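Local coordinates for protein cell-binding factor 2 (Campylobacter jejuni, PDB 3RFW) that probably catalyses the cis-trans isomerisation of peptidyl-prolyl bonds in proteins and is a SurA-like chaperone and virulence factor, at residues A[87-92]-A[229-234]; A[105-110]-A[217-222]. One frame throughout, in Å; residues are numbered along the deposited sequence.

Contact 1: residues A[87-92]-A[229-234]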
loop_
_atom_site.group_PDB
_atom_site.type_symbol
_atom_site.label_atom_id
_atom_site.label_comp_id
_atom_site.label_asym_id
_atom_site.label_seq_id
_atom_site.Cartn_x
_atom_site.Cartn_y
_atom_site.Cartn_z
ATOM N N ASN A 87 25.713 16.948 -4.827
ATOM C CA ASN A 87 26.251 17.120 -6.180
ATOM C C ASN A 87 27.758 16.858 -6.299
ATOM O O ASN A 87 28.287 16.790 -7.410
ATOM C CB ASN A 87 25.938 18.513 -6.736
ATOM C CG ASN A 87 24.476 18.685 -7.105
ATOM O OD1 ASN A 87 23.947 19.805 -7.080
ATOM N ND2 ASN A 87 23.804 17.579 -7.403
ATOM N N THR A 88 28.462 16.766 -5.172
ATOM C CA THR A 88 29.883 16.407 -5.227
ATOM C C THR A 88 30.137 14.891 -5.148
ATOM O O THR A 88 31.280 14.474 -4.988
ATOM C CB THR A 88 30.687 17.062 -4.094
ATOM O OG1 THR A 88 30.363 16.420 -2.858
ATOM C CG2 THR A 88 30.421 18.576 -4.007
ATOM N N ILE A 89 29.076 14.083 -5.098
ATOM C CA ILE A 89 29.236 12.643 -4.876
ATOM C C ILE A 89 29.254 11.888 -6.197
ATOM O O ILE A 89 28.329 11.997 -6.993
ATOM C CB ILE A 89 28.164 12.054 -3.943
ATOM C CG1 ILE A 89 27.858 13.009 -2.779
ATOM C CG2 ILE A 89 28.609 10.692 -3.419
ATOM C CD1 ILE A 89 28.781 12.859 -1.548
ATOM N N LYS A 90 30.349 11.186 -6.463
ATOM C CA LYS A 90 30.434 10.322 -7.646
ATOM C C LYS A 90 31.108 9.001 -7.299
ATOM O O LYS A 90 32.164 8.975 -6.665
ATOM C CB LYS A 90 31.173 11.023 -8.792
ATOM N N ILE A 91 30.453 7.903 -7.646
ATOM C CA ILE A 91 31.084 6.604 -7.554
ATOM C C ILE A 91 31.598 6.218 -8.941
ATOM O O ILE A 91 30.824 6.136 -9.904
ATOM C CB ILE A 91 30.092 5.543 -7.047
ATOM C CG1 ILE A 91 29.189 6.132 -5.942
ATOM C CG2 ILE A 91 30.839 4.300 -6.566
ATOM C CD1 ILE A 91 29.942 6.667 -4.724
ATOM N N ASP A 92 32.912 6.063 -9.059
ATOM C CA ASP A 92 33.502 5.650 -10.337
ATOM C C ASP A 92 33.242 4.160 -10.642
ATOM O O ASP A 92 32.957 3.370 -9.747
ATOM C CB ASP A 92 34.995 5.973 -10.382
ATOM C CG ASP A 92 35.742 5.405 -9.202
ATOM O OD1 ASP A 92 35.381 4.293 -8.770
ATOM O OD2 ASP A 92 36.642 6.097 -8.666
ATOM N N PHE A 229 24.575 6.557 -1.924
ATOM C CA PHE A 229 23.785 6.960 -0.799
ATOM C C PHE A 229 24.622 6.828 0.450
ATOM O O PHE A 229 24.654 7.742 1.259
ATOM C CB PHE A 229 22.502 6.122 -0.697
ATOM C CG PHE A 229 21.755 6.304 0.607
ATOM C CD1 PHE A 229 21.712 5.287 1.549
ATOM C CD2 PHE A 229 21.108 7.500 0.896
ATOM C CE1 PHE A 229 21.025 5.450 2.757
ATOM C CE2 PHE A 229 20.417 7.673 2.095
ATOM C CZ PHE A 229 20.374 6.644 3.022
ATOM N N GLU A 230 25.346 5.712 0.579
ATOM C CA GLU A 230 26.236 5.518 1.724
ATOM C C GLU A 230 27.316 6.603 1.768
ATOM O O GLU A 230 27.706 7.063 2.839
ATOM C CB GLU A 230 26.909 4.145 1.659
ATOM C CG GLU A 230 25.946 2.971 1.754
ATOM C CD GLU A 230 25.416 2.784 3.172
ATOM O OE1 GLU A 230 26.236 2.883 4.122
ATOM O OE2 GLU A 230 24.180 2.599 3.333
ATOM N N GLU A 231 27.880 6.902 0.608
ATOM C CA GLU A 231 28.891 7.933 0.496
ATOM C C GLU A 231 28.295 9.294 0.872
ATOM O O GLU A 231 28.877 10.024 1.656
ATOM C CB GLU A 231 29.483 7.954 -0.922
ATOM C CG GLU A 231 30.541 9.061 -1.201
ATOM C CD GLU A 231 31.825 8.936 -0.357
ATOM O OE1 GLU A 231 31.996 7.904 0.339
ATOM O OE2 GLU A 231 32.629 9.915 -0.331
ATOM N N PHE A 232 27.093 9.583 0.380
ATOM C CA PHE A 232 26.401 10.824 0.729
ATOM C C PHE A 232 26.232 10.994 2.233
ATOM O O PHE A 232 26.551 12.047 2.781
ATOM C CB PHE A 232 25.033 10.893 0.045
ATOM C CG PHE A 232 24.249 12.130 0.379
ATOM C CD1 PHE A 232 24.780 13.390 0.140
ATOM C CD2 PHE A 232 22.950 12.032 0.868
ATOM C CE1 PHE A 232 24.059 14.536 0.410
ATOM C CE2 PHE A 232 22.220 13.169 1.150
ATOM C CZ PHE A 232 22.786 14.436 0.921
ATOM N N LYS A 233 25.826 9.924 2.901
ATOM C CA LYS A 233 25.644 9.959 4.333
ATOM C C LYS A 233 26.943 10.179 5.086
ATOM O O LYS A 233 26.964 10.833 6.135
ATOM C CB LYS A 233 25.010 8.659 4.817
ATOM C CG LYS A 233 23.511 8.583 4.606
ATOM C CD LYS A 233 22.968 7.214 5.084
ATOM N N LYS A 234 28.005 9.561 4.595
ATOM C CA LYS A 234 29.324 9.725 5.185
ATOM C C LYS A 234 29.797 11.169 5.051
ATOM O O LYS A 234 30.308 11.749 5.996
ATOM C CB LYS A 234 30.334 8.810 4.489
ATOM C CG LYS A 234 31.730 8.855 5.087
ATOM C CD LYS A 234 32.707 8.060 4.208
ATOM C CE LYS A 234 34.161 8.402 4.522
ATOM N NZ LYS A 234 35.096 7.486 3.805
#
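Ile89 and Phe232 mark the closest backbone approach, with 6.5 Å between the CA of Ile89 and the CA of Phe232, where loop 87-92, extended from Ile89 to Ile91, passes segment 229-234 of helix 216-246. No hydrogen bond joins the two segments, so the contact rests on side chains. Ile89 is buried and carries most of it, with its two branches going to different residues. Its CG2 lies anti to the backbone N and meets the aliphatic part of Glu231, 3.4 Å from Glu231 CG. Its other branch reaches the helix backbone, where Ile89 CD1 sits 3.9 Å from Phe232 CA. Ile89 CG1 approaches the Phe232 ring obliquely, 4.3 Å from Phe232 CD1. Ile91 adds a lighter touch, with Ile91 CD1 4.0 Å from Glu231 CB. Glu231 thus serves here through its methylenes, not its carboxylate. Beyond the segments, both isoleucines also touch Lys228, and Phe232 packs on Ile85 and Leu86 of helix 63-86. Asp92 ends the loop as N-cap of helix 93-103, its OD1 accepting from Lys95 N. The arrangement is apolar loop-on-helix packing. It joins the connection between helices 63-86 and 93-103 to the long C-terminal helix of this SurA-like chaperone.

Contact 2: residues A[105-110]-A[217-222]; sequences DKYVKP and DEVKQG
Tyr107 and Val219 face each other across this contact, and their side chains meet at an oblique angle. Both methyls of Val219 lie along one side of the tyrosine ring, spread from CD1 to the hydroxyl end. Val219 CG1 makes the tightest approach, 3.4 Å from Tyr107 CE1, and is also 3.8 Å from Tyr107 CZ. Val219 CG2 sits nearer the root of the ring, 3.9 Å from Tyr107 CD1. This spread follows from the valine torsion: CG1 is anti to the backbone N (chi1 174°), while CG2 lies beside it. The contact is apolar. Tyr107 is also the centre of an inverse gamma turn, just before strand 108-120 begins. Its backbone pairs with Ile214, whose side chain touches Val219 as well.

A looser polar approach lies at the surface. Lys109 NZ is 4.2 Å from Glu218 OE2, beyond salt-bridge range, so any attraction between these exposed groups is probably modest. The other carboxylate oxygen, Glu218 OE1, accepts a hydrogen bond from Lys215 N. The backbone of Lys109 pairs with Gly212. The contact lies where the chain enters and leaves the parvulin (PpiC-type) domain: its first and last strands, 108-120 and 199-213, pair antiparallel side by side, and the chain then runs on into helix 216-246.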
loop_
_atom_site.group_PDB
_atom_site.type_symbol
_atom_site.label_atom_id
_atom_site.label_comp_id
_atom_site.label_asym_id
_atom_site.label_seq_id
_atom_site.Cartn_x
_atom_site.Cartn_y
_atom_site.Cartn_z
ATOM N N ASP A 105 29.039 -13.940 -4.534
ATOM C CA ASP A 105 28.388 -15.171 -4.102
ATOM C C ASP A 105 27.106 -14.923 -3.321
ATOM O O ASP A 105 26.391 -15.871 -2.988
ATOM C CB ASP A 105 29.353 -16.043 -3.290
ATOM C CG ASP A 105 30.483 -16.649 -4.160
ATOM O OD1 ASP A 105 30.224 -17.056 -5.341
ATOM O OD2 ASP A 105 31.642 -16.674 -3.660
ATOM N N LYS A 106 26.797 -13.651 -3.049
ATOM C CA LYS A 106 25.482 -13.304 -2.471
ATOM C C LYS A 106 24.488 -12.817 -3.515
ATOM O O LYS A 106 23.294 -12.752 -3.238
ATOM C CB LYS A 106 25.621 -12.254 -1.357
ATOM C CG LYS A 106 26.460 -12.710 -0.172
ATOM C CD LYS A 106 27.123 -11.533 0.520
ATOM C CE LYS A 106 28.117 -12.000 1.574
ATOM N NZ LYS A 106 29.307 -11.104 1.613
ATOM N N TYR A 107 24.981 -12.434 -4.693
ATOM C CA TYR A 107 24.120 -12.087 -5.829
ATOM C C TYR A 107 23.678 -13.330 -6.622
ATOM O O TYR A 107 24.024 -13.501 -7.797
ATOM C CB TYR A 107 24.815 -11.072 -6.745
ATOM C CG TYR A 107 24.776 -9.670 -6.184
ATOM C CD1 TYR A 107 23.565 -9.002 -6.050
ATOM C CD2 TYR A 107 25.928 -9.059 -5.672
ATOM C CE1 TYR A 107 23.493 -7.740 -5.476
ATOM C CE2 TYR A 107 25.871 -7.787 -5.092
ATOM C CZ TYR A 107 24.639 -7.139 -4.991
ATOM O OH TYR A 107 24.526 -5.898 -4.404
ATOM N N VAL A 108 22.927 -14.197 -5.956
ATOM C CA VAL A 108 22.488 -15.445 -6.545
ATOM C C VAL A 108 20.983 -15.623 -6.335
ATOM O O VAL A 108 20.440 -15.197 -5.316
ATOM C CB VAL A 108 23.222 -16.646 -5.906
ATOM C CG1 VAL A 108 24.654 -16.671 -6.325
ATOM C CG2 VAL A 108 23.125 -16.597 -4.397
ATOM N N LYS A 109 20.323 -16.317 -7.257
ATOM C CA LYS A 109 18.979 -16.845 -7.003
ATOM C C LYS A 109 19.084 -18.258 -6.455
ATOM O O LYS A 109 19.761 -19.104 -7.040
ATOM C CB LYS A 109 18.155 -16.854 -8.287
ATOM C CG LYS A 109 18.284 -15.577 -9.093
ATOM C CD LYS A 109 17.138 -15.407 -10.088
ATOM C CE LYS A 109 17.345 -14.160 -10.946
ATOM N NZ LYS A 109 18.612 -14.234 -11.735
ATOM N N PRO A 110 18.430 -18.518 -5.318
ATOM C CA PRO A 110 18.631 -19.770 -4.607
ATOM C C PRO A 110 17.938 -20.920 -5.312
ATOM O O PRO A 110 17.072 -20.703 -6.159
ATOM C CB PRO A 110 17.981 -19.505 -3.254
ATOM C CG PRO A 110 16.918 -18.512 -3.558
ATOM C CD PRO A 110 17.524 -17.612 -4.592
ATOM N N ASP A 217 25.587 -6.722 -14.861
ATOM C CA ASP A 217 24.698 -5.809 -15.577
ATOM C C ASP A 217 23.277 -5.733 -15.015
ATOM O O ASP A 217 22.600 -4.728 -15.157
ATOM C CB ASP A 217 24.682 -6.117 -17.076
ATOM C CG ASP A 217 25.851 -5.471 -17.808
ATOM O OD1 ASP A 217 25.622 -4.837 -18.861
ATOM O OD2 ASP A 217 26.983 -5.513 -17.276
ATOM N N GLU A 218 22.843 -6.791 -14.354
ATOM C CA GLU A 218 21.519 -6.819 -13.792
ATOM C C GLU A 218 21.452 -5.939 -12.543
ATOM O O GLU A 218 20.427 -5.327 -12.268
ATOM C CB GLU A 218 21.118 -8.257 -13.462
ATOM C CG GLU A 218 21.323 -9.247 -14.624
ATOM C CD GLU A 218 20.737 -10.646 -14.336
ATOM O OE1 GLU A 218 21.492 -11.645 -14.466
ATOM O OE2 GLU A 218 19.536 -10.733 -13.954
ATOM N N VAL A 219 22.537 -5.889 -11.778
ATOM C CA VAL A 219 22.495 -5.287 -10.454
ATOM C C VAL A 219 23.344 -4.005 -10.337
ATOM O O VAL A 219 23.431 -3.423 -9.263
ATOM C CB VAL A 219 22.959 -6.292 -9.386
ATOM C CG1 VAL A 219 23.059 -5.616 -8.066
ATOM C CG2 VAL A 219 21.979 -7.443 -9.269
ATOM N N LYS A 220 24.024 -3.604 -11.408
ATOM C CA LYS A 220 25.070 -2.582 -11.267
ATOM C C LYS A 220 24.533 -1.204 -10.895
ATOM O O LYS A 220 25.156 -0.492 -10.106
ATOM C CB LYS A 220 25.999 -2.506 -12.488
ATOM C CG LYS A 220 25.352 -1.936 -13.723
ATOM C CD LYS A 220 26.249 -2.054 -14.955
ATOM C CE LYS A 220 25.406 -2.411 -16.192
ATOM N NZ LYS A 220 25.642 -1.499 -17.360
ATOM N N GLN A 221 23.362 -0.848 -11.420
ATOM C CA GLN A 221 22.752 0.444 -11.104
ATOM C C GLN A 221 22.334 0.493 -9.652
ATOM O O GLN A 221 22.689 1.424 -8.941
ATOM C CB GLN A 221 21.555 0.748 -12.012
ATOM C CG GLN A 221 21.890 1.637 -13.221
ATOM C CD GLN A 221 22.553 2.956 -12.857
ATOM O OE1 GLN A 221 22.253 3.575 -11.828
ATOM N NE2 GLN A 221 23.444 3.410 -13.724
ATOM N N GLY A 222 21.661 -0.561 -9.200
ATOM C CA GLY A 222 21.352 -0.740 -7.799
ATOM C C GLY A 222 22.553 -0.631 -6.867
ATOM O O GLY A 222 22.441 -0.067 -5.779
#

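In the fold
Contact 1 and contact 2 share helix 216-246. Contact 2 uses its first turns and contact 1 a stretch near its middle. Their centres are 21 Å apart, and their nearest atoms come within about 8 Å without touching. Along the sequence, contact 2 falls between the two segments of contact 1. Helix 93-103 links segment 87-92 to segment 105-110, while on the other side a single helix carries both 217-222 and 229-234. Contact 1 packs the loop between helices 63-86 and 93-103 on the long helix, whereas contact 2 sets its first turns against the start of strand 108-120 and the turn before it. Both are packing contacts, and neither includes a residue known to be catalytic.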